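Local atomic coordinates of SAM-dependent methyltransferase (Anabaena variabilis ATCC 29413, PDB entry 3GGD), a protein that probably transfers a methyl group from S-adenosyl-L-methionine to an acceptor not yet identified, and binds the spent cofactor S-adenosyl-L-homocysteine. Residues S30-W35 with L186-E191; A37-A42 with N67-K72; E114-I119 with L149-G154; M159-L164 with F238-K243. All coordinates share one frame; numbering follows the deposited sequence. Where two conformers were deposited one is given.

In the fold
All four contacts belong to one Rossmann-like class I methyltransferase fold, with strands ordered 3-2-1-4-5-7-6. Contacts 1 and 2 draw on the same loop between helices 15-29 and 43-50; their centres are about 16 Å apart, and contact 2 is nested within the long chain loop that contact 1 closes. Contact 1 sets this loop against helix 184-190 beside the cofactor, contact 2 against the start of helix 69-77. Contact 3 joins two helices of the parallel half of the fold, its centre about 29 Å from that of contact 1. Contact 4 pairs strands 158-164 and 237-244, and its M159 packs against L149 and L153 of helix 142-153. Contacts 3 and 4 thus touch, while contacts 1 and 2 lie by the cofactor.

Contact 1: residues S30-W35 with L186-E191; sequences STPVLW and LLLVME. With SAH (S-adenosyl-L-homocysteine), chain E.
P32, L34 and W35 pack against one side of helix 184-190 in an apolar contact at the margin of the cofactor pocket, where the loop after helix 15-29 runs beside the helix. L188 serves the outer end. Its CD1 methyl sits 3.7 Å from P32 CD and 3.6 Å from P32 O, and it also lies near T31 CB. Further along, L34 and L186 lie side by side and point the same way, with L34 CD2 3.8 Å from L186 CD1; the loop here is also tied by backbone hydrogen bonding of L34 with I224.

The inner end belongs to W35. CG stands between the backbone N and the carbonyl carbon (chi1 52°), and this turns the indole in toward the cofactor. One face receives the sulfur of S-adenosyl-L-homocysteine, SD lying 3.3 Å from W35 CE2, while V33 CG1 backs the opposite face. V189 was built in two conformers; in one of them its CG2 comes obliquely to within 3.7 Å of W35 CZ3, a touch that is therefore less certain. Beyond the two segments, W23 packs on the indole and R131 NH1 donates to W35 O. With W35 replaced by an alanine, the cofactor sulfur would probably lose its aromatic neighbour and V33 CG1 the ring it backs.

The touching side-chain groups are almost all apolar, so loop and helix are probably held mainly by shape and exclusion of water, and the sulfur, which would carry the methyl in the active cofactor, lies over the rim of the indole face.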
# COMPACT_ATOMS: atom_id res chain seq x y z
N SER A 30 13.17 -15.52 4.80
CA SER A 30 12.28 -15.95 3.75
C SER A 30 10.90 -16.41 4.29
O SER A 30 10.41 -17.47 3.93
CB SER A 30 12.94 -17.07 2.91
OG SER A 30 14.12 -16.58 2.29
N THR A 31 10.25 -15.56 5.08
CA THR A 31 8.99 -15.91 5.66
C THR A 31 7.87 -15.33 4.75
O THR A 31 8.11 -14.46 3.92
CB THR A 31 8.93 -15.40 7.11
OG1 THR A 31 9.37 -14.04 7.16
CG2 THR A 31 9.83 -16.19 8.04
N PRO A 32 6.63 -15.86 4.89
CA PRO A 32 5.51 -15.46 4.06
C PRO A 32 5.09 -14.03 4.30
O PRO A 32 5.25 -13.51 5.40
CB PRO A 32 4.39 -16.41 4.46
CG PRO A 32 5.01 -17.46 5.24
CD PRO A 32 6.27 -16.92 5.83
N VAL A 33 4.54 -13.41 3.25
CA VAL A 33 4.15 -12.00 3.28
C VAL A 33 2.66 -11.95 3.00
O VAL A 33 2.19 -12.24 1.90
CB VAL A 33 4.98 -11.19 2.25
CG1 VAL A 33 4.51 -9.73 2.19
CG2 VAL A 33 6.49 -11.30 2.58
N LEU A 34 1.91 -11.61 4.04
CA LEU A 34 0.46 -11.72 4.05
C LEU A 34 -0.25 -11.17 2.81
O LEU A 34 -1.17 -11.78 2.29
CB LEU A 34 -0.09 -10.97 5.30
CG LEU A 34 -1.60 -10.82 5.45
CD1 LEU A 34 -2.20 -12.19 5.73
CD2 LEU A 34 -1.94 -9.80 6.57
N TRP A 35 0.16 -9.98 2.38
CA TRP A 35 -0.52 -9.29 1.26
C TRP A 35 0.05 -9.61 -0.13
O TRP A 35 -0.48 -9.11 -1.13
CB TRP A 35 -0.43 -7.78 1.46
CG TRP A 35 0.98 -7.36 1.70
CD1 TRP A 35 1.94 -7.12 0.75
CD2 TRP A 35 1.61 -7.21 2.96
NE1 TRP A 35 3.15 -6.81 1.38
CE2 TRP A 35 2.96 -6.86 2.73
CE3 TRP A 35 1.16 -7.32 4.28
CZ2 TRP A 35 3.85 -6.62 3.78
CZ3 TRP A 35 2.05 -7.09 5.31
CH2 TRP A 35 3.38 -6.74 5.05
N LEU A 186 -0.42 -12.75 9.39
CA LEU A 186 -0.74 -11.44 9.99
C LEU A 186 0.07 -11.30 11.27
O LEU A 186 0.62 -10.25 11.55
CB LEU A 186 -2.23 -11.30 10.28
CG LEU A 186 -2.68 -10.00 11.01
CD1 LEU A 186 -2.32 -8.72 10.22
CD2 LEU A 186 -4.17 -10.06 11.31
N LEU A 187 0.14 -12.36 12.05
CA LEU A 187 0.94 -12.32 13.26
C LEU A 187 2.39 -11.94 12.93
O LEU A 187 3.05 -11.21 13.69
CB LEU A 187 0.82 -13.64 14.02
CG LEU A 187 -0.52 -13.88 14.71
CD1 LEU A 187 -0.61 -15.30 15.33
CD2 LEU A 187 -0.81 -12.77 15.80
N LEU A 188 2.89 -12.41 11.78
CA LEU A 188 4.25 -12.07 11.35
C LEU A 188 4.51 -10.58 11.22
O LEU A 188 5.65 -10.13 11.43
CB LEU A 188 4.64 -12.77 10.03
CG LEU A 188 4.89 -14.28 10.14
CD1 LEU A 188 5.17 -14.90 8.75
CD2 LEU A 188 5.98 -14.65 11.13
N VAL A 189 3.49 -9.81 10.84
CA VAL A 189 3.64 -8.36 10.72
C VAL A 189 3.46 -7.72 12.11
O VAL A 189 4.23 -6.86 12.51
CB VAL A 189 2.60 -7.67 9.75
CG1 VAL A 189 3.17 -6.34 9.18
CG2 VAL A 189 2.18 -8.61 8.63
N MSE A 190 2.43 -8.16 12.82
CA MSE A 190 2.09 -7.58 14.14
C MSE A 190 3.17 -7.77 15.18
O MSE A 190 3.26 -7.05 16.17
CB MSE A 190 0.78 -8.19 14.66
CG MSE A 190 -0.42 -7.82 13.75
SE MSE A 190 -2.05 -8.76 14.37
CE MSE A 190 -2.04 -8.53 16.32
N GLU A 191 4.00 -8.77 14.96
CA GLU A 191 5.19 -9.00 15.79
C GLU A 191 6.00 -7.71 15.93
O GLU A 191 6.67 -7.51 16.91
CB GLU A 191 5.97 -10.14 15.10
CG GLU A 191 7.01 -10.77 15.82
CD GLU A 191 6.52 -11.49 17.08
OE1 GLU A 191 5.60 -12.34 16.97
OE2 GLU A 191 7.09 -11.23 18.17
N SAH E . 2.16 -2.12 -1.99
CA SAH E . 2.88 -3.36 -1.60
CB SAH E . 3.20 -3.44 -0.09
CG SAH E . 2.06 -3.32 0.93
SD SAH E . 2.60 -3.54 2.63
C SAH E . 2.13 -4.61 -2.02
O SAH E . 2.73 -5.70 -2.14
OXT SAH E . 0.91 -4.56 -2.22
C5' SAH E . 2.81 -1.85 3.13
C4' SAH E . 4.14 -1.23 2.61
O4' SAH E . 4.23 0.15 3.03
C3' SAH E . 5.45 -1.87 3.13
O3' SAH E . 6.32 -2.24 2.08
C2' SAH E . 6.10 -0.78 3.97
O2' SAH E . 7.53 -0.87 4.11
C1' SAH E . 5.58 0.48 3.31
N9 SAH E . 5.67 1.67 4.16
C8 SAH E . 5.34 1.72 5.48
N7 SAH E . 5.51 2.96 5.95
C5 SAH E . 5.96 3.72 4.91
C6 SAH E . 6.39 5.11 4.76
N6 SAH E . 6.33 5.87 5.88
N1 SAH E . 6.84 5.56 3.58
C2 SAH E . 6.90 4.72 2.50
N3 SAH E . 6.54 3.44 2.59
C4 SAH E . 6.10 2.89 3.74

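Contact 2: residues A37-A42 with N67-K72; sequences ANVERA and NGTQTK. With EDO (1,2-ethanediol), chain L.
Q70 reaches from the first turn of helix 69-77 across to A37, V39 and A42. Its CB leaves the helix with CG anti to the carbonyl carbon (chi1 -49°), and a second bend at chi2 swings the amide toward the loop; the side chain also touches Y129 and R131 of strand 127-131. CD comes 3.6 Å from A42 CB. At the tip the two amide atoms part: OE1 accepts a hydrogen bond from V43 N, at the start of helix 43-50, and touches A42 CB at 3.3 Å and V39 CG1 at 3.6 Å, while NE2 gives A37 O a weak bond of 3.3 Å at 147°. N67 and G68 belong to the glycine-rich loop after strand 60-63, the first motif of Rossmann-like methyltransferases, and G68 has the positive phi that favours glycine. V39 CG1 also lies 3.7 Å from T69 O, and T69 OG1 is bonded to D36. Just ahead of the 3-10 turn 39-41, N38 links two charged side chains: OD1 accepts from R41 NE at 2.9 Å, and ND2 donates to E40 OE1 at 2.9 Å, on the anti side but well out of the carboxylate plane. R41 NH1 goes on to Q222 and S223.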
# COMPACT_ATOMS: atom_id res chain seq x y z
N ALA A 37 -0.07 -11.37 -2.76
CA ALA A 37 -0.86 -12.22 -3.65
C ALA A 37 -0.28 -12.19 -5.08
O ALA A 37 0.29 -11.21 -5.49
CB ALA A 37 -2.34 -11.72 -3.70
N ASN A 38 -0.47 -13.27 -5.82
CA ASN A 38 -0.08 -13.28 -7.21
C ASN A 38 -0.80 -12.16 -7.98
O ASN A 38 -1.92 -11.78 -7.62
CB ASN A 38 -0.35 -14.65 -7.83
CG ASN A 38 -1.77 -15.09 -7.67
OD1 ASN A 38 -2.23 -15.31 -6.54
ND2 ASN A 38 -2.48 -15.25 -8.78
N VAL A 39 -0.13 -11.60 -8.99
CA VAL A 39 -0.63 -10.41 -9.69
C VAL A 39 -2.05 -10.56 -10.24
O VAL A 39 -2.83 -9.61 -10.28
CB VAL A 39 0.36 -9.97 -10.82
CG1 VAL A 39 1.68 -9.47 -10.18
CG2 VAL A 39 0.56 -11.11 -11.89
N GLU A 40 -2.40 -11.77 -10.65
CA GLU A 40 -3.72 -12.02 -11.19
C GLU A 40 -4.85 -11.71 -10.22
O GLU A 40 -5.95 -11.45 -10.66
CB GLU A 40 -3.85 -13.44 -11.71
CG GLU A 40 -2.91 -13.78 -12.87
CD GLU A 40 -1.51 -14.27 -12.46
OE1 GLU A 40 -1.22 -14.28 -11.24
OE2 GLU A 40 -0.71 -14.68 -13.37
N ARG A 41 -4.56 -11.71 -8.91
CA ARG A 41 -5.58 -11.42 -7.89
C ARG A 41 -5.31 -10.03 -7.26
O ARG A 41 -5.94 -9.68 -6.27
CB ARG A 41 -5.48 -12.43 -6.72
CG ARG A 41 -5.71 -13.84 -7.08
CD ARG A 41 -5.89 -14.74 -5.86
NE ARG A 41 -4.70 -14.99 -5.03
CZ ARG A 41 -4.61 -14.81 -3.70
NH1 ARG A 41 -5.64 -14.34 -2.95
NH2 ARG A 41 -3.46 -15.13 -3.09
N ALA A 42 -4.32 -9.30 -7.78
CA ALA A 42 -3.92 -8.05 -7.17
C ALA A 42 -3.91 -6.94 -8.25
O ALA A 42 -4.98 -6.47 -8.67
CB ALA A 42 -2.57 -8.22 -6.48
N ASN A 67 8.09 -5.49 -1.74
CA ASN A 67 9.04 -6.33 -2.46
C ASN A 67 8.88 -6.32 -3.96
O ASN A 67 9.51 -7.13 -4.67
CB ASN A 67 9.01 -7.78 -1.96
CG ASN A 67 7.66 -8.44 -2.13
OD1 ASN A 67 6.74 -7.82 -2.63
ND2 ASN A 67 7.53 -9.68 -1.71
N GLY A 68 8.04 -5.44 -4.47
CA GLY A 68 7.98 -5.20 -5.91
C GLY A 68 7.19 -6.14 -6.77
O GLY A 68 7.27 -6.07 -7.99
N THR A 69 6.41 -7.03 -6.15
CA THR A 69 5.64 -7.99 -6.92
C THR A 69 4.72 -7.28 -7.90
O THR A 69 4.66 -7.66 -9.05
CB THR A 69 4.81 -8.89 -6.02
OG1 THR A 69 5.67 -9.53 -5.05
CG2 THR A 69 4.03 -9.95 -6.86
N GLN A 70 4.02 -6.22 -7.45
CA GLN A 70 3.07 -5.53 -8.34
C GLN A 70 3.78 -4.59 -9.31
O GLN A 70 3.32 -4.35 -10.45
CB GLN A 70 2.01 -4.78 -7.52
CG GLN A 70 1.33 -5.62 -6.38
CD GLN A 70 0.78 -6.98 -6.81
OE1 GLN A 70 0.16 -7.11 -7.87
NE2 GLN A 70 0.96 -8.01 -5.96
N THR A 71 4.90 -4.04 -8.83
CA THR A 71 5.73 -3.11 -9.56
C THR A 71 6.22 -3.71 -10.86
O THR A 71 6.17 -3.07 -11.92
CB THR A 71 6.95 -2.69 -8.70
OG1 THR A 71 6.54 -2.50 -7.33
CG2 THR A 71 7.61 -1.40 -9.24
N LYS A 72 6.69 -4.94 -10.80
CA LYS A 72 7.14 -5.64 -12.01
C LYS A 72 6.05 -5.70 -13.10
O LYS A 72 6.31 -5.46 -14.29
CB LYS A 72 7.58 -7.03 -11.60
CG LYS A 72 8.10 -7.98 -12.74
CD LYS A 72 9.31 -7.43 -13.45
CE LYS A 72 9.98 -8.52 -14.32
NZ LYS A 72 10.95 -7.83 -15.19
C1 EDO L . -6.74 -6.82 -4.30
O1 EDO L . -5.78 -7.86 -4.05
C2 EDO L . -6.33 -5.89 -5.48
O2 EDO L . -4.95 -5.40 -5.39

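Contact 3: residues E114-I119 with L149-G154; sequences EQAAQI and LRILLG
A116 O, a backbone carbonyl oxygen, is flanked by two methyl groups from the facing helix: I151 CG2 at 3.6 Å and L152 CD2 at 3.7 Å. The two helices, 113-123 and 142-153, are the connections of successive beta-alpha-beta crossovers in the Rossmann-like fold, the first leading from strand 103-107 to strand 127-131 and the second from 127-131 to 158-164. Their short segments run almost parallel, 5° apart in direction, with the axes 8.5 Å from each other at closest approach.

The small A116 is consistent with so close an approach. It points at the other helix with nothing beyond CB, and that methyl lies against L152 CG at 3.9 Å and, somewhat further off, I151 CG2. I151 sends its CG2 branch, anti to the backbone N, across to the backbone of the opposite helix, where it reaches A117 N at 3.6 Å as well as the carbonyl already named. I151 is the more exposed of the two; L152 also touches I61, F63 and I128 of strands 60-63 and 127-131, so it packs on both the partner helix and the sheet.

Polar groups work at the margins. Q115 OE1 accepts from the backbone N of D109, a residue that binds the cofactor, and R150 forms a salt bridge with D210, one of the ligands of the cobalt ion. Across the helices themselves methyl groups do the touching, against both side chains and backbone: one turn further along helix 113-123, I119 and L152 meet obliquely, with I119 CG2 3.6 Å from L152 CD2.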
# COMPACT_ATOMS: atom_id res chain seq x y z
N GLU A 114 9.48 16.41 2.87
CA GLU A 114 10.63 16.95 2.16
C GLU A 114 11.24 15.94 1.15
O GLU A 114 11.78 16.33 0.12
CB GLU A 114 11.70 17.39 3.16
CG GLU A 114 12.98 17.85 2.49
N GLN A 115 11.16 14.65 1.46
CA GLN A 115 11.67 13.65 0.53
C GLN A 115 10.81 13.60 -0.74
O GLN A 115 11.32 13.52 -1.86
CB GLN A 115 11.75 12.29 1.23
CG GLN A 115 12.75 12.32 2.40
CD GLN A 115 12.96 10.99 3.08
OE1 GLN A 115 12.59 9.94 2.56
NE2 GLN A 115 13.57 11.03 4.27
N ALA A 116 9.50 13.70 -0.58
CA ALA A 116 8.61 13.81 -1.72
C ALA A 116 8.91 15.07 -2.54
O ALA A 116 8.88 15.04 -3.77
CB ALA A 116 7.10 13.72 -1.26
N ALA A 117 9.16 16.20 -1.87
CA ALA A 117 9.50 17.42 -2.54
C ALA A 117 10.76 17.21 -3.41
O ALA A 117 10.83 17.70 -4.53
CB ALA A 117 9.72 18.62 -1.49
N GLN A 118 11.74 16.48 -2.89
CA GLN A 118 12.99 16.24 -3.62
C GLN A 118 12.69 15.44 -4.90
O GLN A 118 13.05 15.85 -6.00
CB GLN A 118 14.00 15.50 -2.74
CG GLN A 118 15.32 15.16 -3.43
CD GLN A 118 16.04 16.36 -3.98
OE1 GLN A 118 16.26 17.33 -3.27
NE2 GLN A 118 16.44 16.29 -5.27
N ILE A 119 11.96 14.35 -4.75
CA ILE A 119 11.57 13.52 -5.88
C ILE A 119 10.81 14.34 -6.95
O ILE A 119 11.14 14.31 -8.14
CB ILE A 119 10.67 12.35 -5.41
CG1 ILE A 119 11.49 11.26 -4.73
CG2 ILE A 119 9.97 11.70 -6.60
CD1 ILE A 119 12.11 10.29 -5.73
N LEU A 149 1.91 12.65 -0.73
CA LEU A 149 1.19 12.26 -1.91
C LEU A 149 0.77 13.46 -2.76
O LEU A 149 0.87 13.42 -3.97
CB LEU A 149 -0.01 11.36 -1.52
CG LEU A 149 0.42 10.01 -0.90
CD1 LEU A 149 -0.75 9.26 -0.20
CD2 LEU A 149 1.13 9.02 -1.92
N ARG A 150 0.29 14.51 -2.10
CA ARG A 150 -0.14 15.73 -2.73
C ARG A 150 1.05 16.34 -3.50
O ARG A 150 0.90 16.80 -4.63
CB ARG A 150 -0.65 16.73 -1.65
CG ARG A 150 -0.99 18.12 -2.19
CD ARG A 150 -1.48 19.12 -1.16
NE ARG A 150 -2.80 18.68 -0.72
CZ ARG A 150 -3.07 17.96 0.36
NH1 ARG A 150 -2.13 17.64 1.26
NH2 ARG A 150 -4.32 17.55 0.53
N ILE A 151 2.22 16.34 -2.88
CA ILE A 151 3.43 16.85 -3.48
C ILE A 151 3.80 16.03 -4.74
O ILE A 151 4.06 16.60 -5.81
CB ILE A 151 4.59 16.83 -2.48
CG1 ILE A 151 4.36 17.86 -1.35
CG2 ILE A 151 5.93 17.10 -3.20
CD1 ILE A 151 5.29 17.67 -0.11
N LEU A 152 3.77 14.70 -4.64
CA LEU A 152 4.16 13.88 -5.80
C LEU A 152 3.21 14.01 -7.02
O LEU A 152 3.66 13.97 -8.21
CB LEU A 152 4.25 12.41 -5.39
CG LEU A 152 5.36 12.06 -4.38
CD1 LEU A 152 5.19 10.63 -3.81
CD2 LEU A 152 6.79 12.29 -4.99
N LEU A 153 1.91 14.13 -6.74
CA LEU A 153 0.89 14.19 -7.77
C LEU A 153 0.84 15.52 -8.51
O LEU A 153 0.55 15.57 -9.72
CB LEU A 153 -0.49 13.95 -7.13
CG LEU A 153 -0.74 12.50 -6.67
CD1 LEU A 153 -1.87 12.42 -5.63
CD2 LEU A 153 -0.98 11.55 -7.89
N GLY A 154 1.05 16.61 -7.77
CA GLY A 154 0.89 17.96 -8.35
C GLY A 154 -0.50 18.09 -8.99
O GLY A 154 -1.46 17.49 -8.53

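Contact 4: residues M159-L164 with F238-K243; sequences MYLIEL and FWAVIK. With SO4 (sulfate ion), chain I; EDO (1,2-ethanediol), chain R.
M159, L161 and E163 exchange paired backbone hydrogen bonds with I242, A240 and F238, six bonds of 2.8 to 3.0 Å that join two antiparallel strands. The shortest is E163 N to F238 O at 2.8 Å. Between them come the non-hydrogen-bonded pairs Y160 with V241 and I162 with W239, where V241 CA approaches M159 O at 3.2 Å as a CA-H...O contact. On the face of M159, built as selenomethionine, CE touches I242 CD1 at 3.5 Å.

The other face carries Y160 and W239, with I162 and V241. Y160 has CG anti to the backbone N (chi1 172°), which lays its ring over the neighbouring strand: V241 CG2 meets the edge in the ring plane, and CE1 lies 3.6 Å from W239 CE3, with the two ring planes at 33°. Its hydroxyl is bonded to D46 and R49. A phenylalanine in its place would probably leave D46 and R49 without their hydroxyl partner.

Opposite, the E163 carboxylate is fixed by backbone N-H groups of G133, F134 and H135. Strand 158-164 lies between parallel strand 127-131 and antiparallel 237-244, whose far neighbour is 211-217, while helix 43-50 covers the Y160 face.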
# COMPACT_ATOMS: atom_id res chain seq x y z
N MSE A 159 -4.02 9.29 -8.76
CA MSE A 159 -3.66 8.22 -7.85
C MSE A 159 -4.77 7.22 -7.76
O MSE A 159 -5.92 7.58 -7.50
CB MSE A 159 -3.40 8.74 -6.42
CG MSE A 159 -3.22 7.62 -5.46
SE MSE A 159 -2.44 8.12 -3.75
CE MSE A 159 -3.73 9.45 -3.15
N TYR A 160 -4.41 5.95 -7.95
CA TYR A 160 -5.28 4.86 -7.59
C TYR A 160 -4.75 4.30 -6.28
O TYR A 160 -3.56 4.00 -6.16
CB TYR A 160 -5.23 3.72 -8.61
CG TYR A 160 -6.00 2.46 -8.15
CD1 TYR A 160 -7.37 2.33 -8.36
CD2 TYR A 160 -5.34 1.40 -7.53
CE1 TYR A 160 -8.05 1.17 -7.98
CE2 TYR A 160 -6.01 0.24 -7.12
CZ TYR A 160 -7.37 0.14 -7.36
OH TYR A 160 -7.99 -1.01 -7.01
N LEU A 161 -5.63 4.18 -5.29
CA LEU A 161 -5.27 3.49 -4.05
C LEU A 161 -6.35 2.47 -3.67
O LEU A 161 -7.54 2.64 -3.96
CB LEU A 161 -5.02 4.45 -2.89
CG LEU A 161 -6.21 5.17 -2.21
CD1 LEU A 161 -5.70 5.82 -0.85
CD2 LEU A 161 -6.82 6.21 -3.11
N ILE A 162 -5.89 1.37 -3.07
CA ILE A 162 -6.76 0.32 -2.55
C ILE A 162 -6.23 0.01 -1.14
O ILE A 162 -5.03 -0.17 -0.91
CB ILE A 162 -6.84 -0.91 -3.50
CG1 ILE A 162 -7.84 -1.93 -2.91
CG2 ILE A 162 -5.40 -1.50 -3.81
CD1 ILE A 162 -8.12 -3.19 -3.79
N GLU A 163 -7.15 0.06 -0.18
CA GLU A 163 -6.84 -0.04 1.23
C GLU A 163 -7.82 -1.00 1.89
O GLU A 163 -8.83 -1.36 1.31
CB GLU A 163 -6.98 1.37 1.86
CG GLU A 163 -6.00 2.39 1.31
CD GLU A 163 -4.55 2.05 1.63
OE1 GLU A 163 -4.33 1.37 2.67
OE2 GLU A 163 -3.65 2.43 0.82
N LEU A 164 -7.52 -1.40 3.12
CA LEU A 164 -8.48 -2.16 3.90
C LEU A 164 -9.51 -1.15 4.36
O LEU A 164 -9.14 -0.05 4.78
CB LEU A 164 -7.81 -2.89 5.07
CG LEU A 164 -6.72 -3.91 4.65
CD1 LEU A 164 -6.25 -4.79 5.84
CD2 LEU A 164 -7.18 -4.79 3.49
N PHE A 238 -11.45 -0.84 0.18
CA PHE A 238 -11.95 0.43 -0.28
C PHE A 238 -10.94 0.87 -1.32
O PHE A 238 -9.73 0.81 -1.06
CB PHE A 238 -11.97 1.50 0.84
CG PHE A 238 -12.12 2.90 0.31
CD1 PHE A 238 -13.35 3.36 -0.08
CD2 PHE A 238 -11.03 3.71 0.12
CE1 PHE A 238 -13.50 4.61 -0.61
CE2 PHE A 238 -11.19 4.99 -0.41
CZ PHE A 238 -12.45 5.41 -0.79
N TRP A 239 -11.43 1.34 -2.46
CA TRP A 239 -10.53 1.88 -3.49
C TRP A 239 -11.11 3.12 -4.14
O TRP A 239 -12.35 3.33 -4.16
CB TRP A 239 -10.18 0.82 -4.58
CG TRP A 239 -11.32 0.38 -5.40
CD1 TRP A 239 -12.09 -0.72 -5.18
CD2 TRP A 239 -11.85 0.99 -6.59
NE1 TRP A 239 -13.05 -0.83 -6.13
CE2 TRP A 239 -12.93 0.19 -7.02
CE3 TRP A 239 -11.50 2.12 -7.34
CZ2 TRP A 239 -13.69 0.50 -8.16
CZ3 TRP A 239 -12.26 2.42 -8.46
CH2 TRP A 239 -13.33 1.60 -8.87
N ALA A 240 -10.20 3.95 -4.65
CA ALA A 240 -10.57 5.19 -5.32
C ALA A 240 -9.49 5.63 -6.31
O ALA A 240 -8.30 5.29 -6.18
CB ALA A 240 -10.86 6.34 -4.28
N VAL A 241 -9.94 6.35 -7.34
CA VAL A 241 -9.02 7.12 -8.18
C VAL A 241 -9.31 8.60 -7.90
O VAL A 241 -10.47 9.05 -8.03
CB VAL A 241 -9.19 6.82 -9.70
CG1 VAL A 241 -8.22 7.66 -10.48
CG2 VAL A 241 -9.00 5.31 -10.01
N ILE A 242 -8.27 9.35 -7.51
CA ILE A 242 -8.40 10.77 -7.19
C ILE A 242 -7.41 11.61 -8.00
O ILE A 242 -6.34 11.13 -8.41
CB ILE A 242 -8.31 11.04 -5.65
CG1 ILE A 242 -6.86 10.89 -5.13
CG2 ILE A 242 -9.27 10.10 -4.88
CD1 ILE A 242 -6.68 11.32 -3.64
N LYS A 243 -7.78 12.86 -8.25
CA LYS A 243 -6.95 13.81 -8.98
C LYS A 243 -7.25 15.22 -8.42
O LYS A 243 -8.39 15.51 -8.07
CB LYS A 243 -7.27 13.70 -10.45
CG LYS A 243 -6.39 14.53 -11.40
CD LYS A 243 -6.66 14.12 -12.83
CE LYS A 243 -5.77 14.84 -13.84
NZ LYS A 243 -6.23 16.28 -13.89
S SO4 I . -4.26 18.00 -16.10
O1 SO4 I . -3.61 18.46 -17.33
O2 SO4 I . -4.04 16.56 -15.96
O3 SO4 I . -5.69 18.29 -16.13
O4 SO4 I . -3.63 18.71 -14.99
C1 EDO R . -17.09 -1.93 -6.41
O1 EDO R . -17.91 -1.77 -5.27
C2 EDO R . -15.97 -2.86 -5.98
O2 EDO R . -15.03 -2.99 -7.03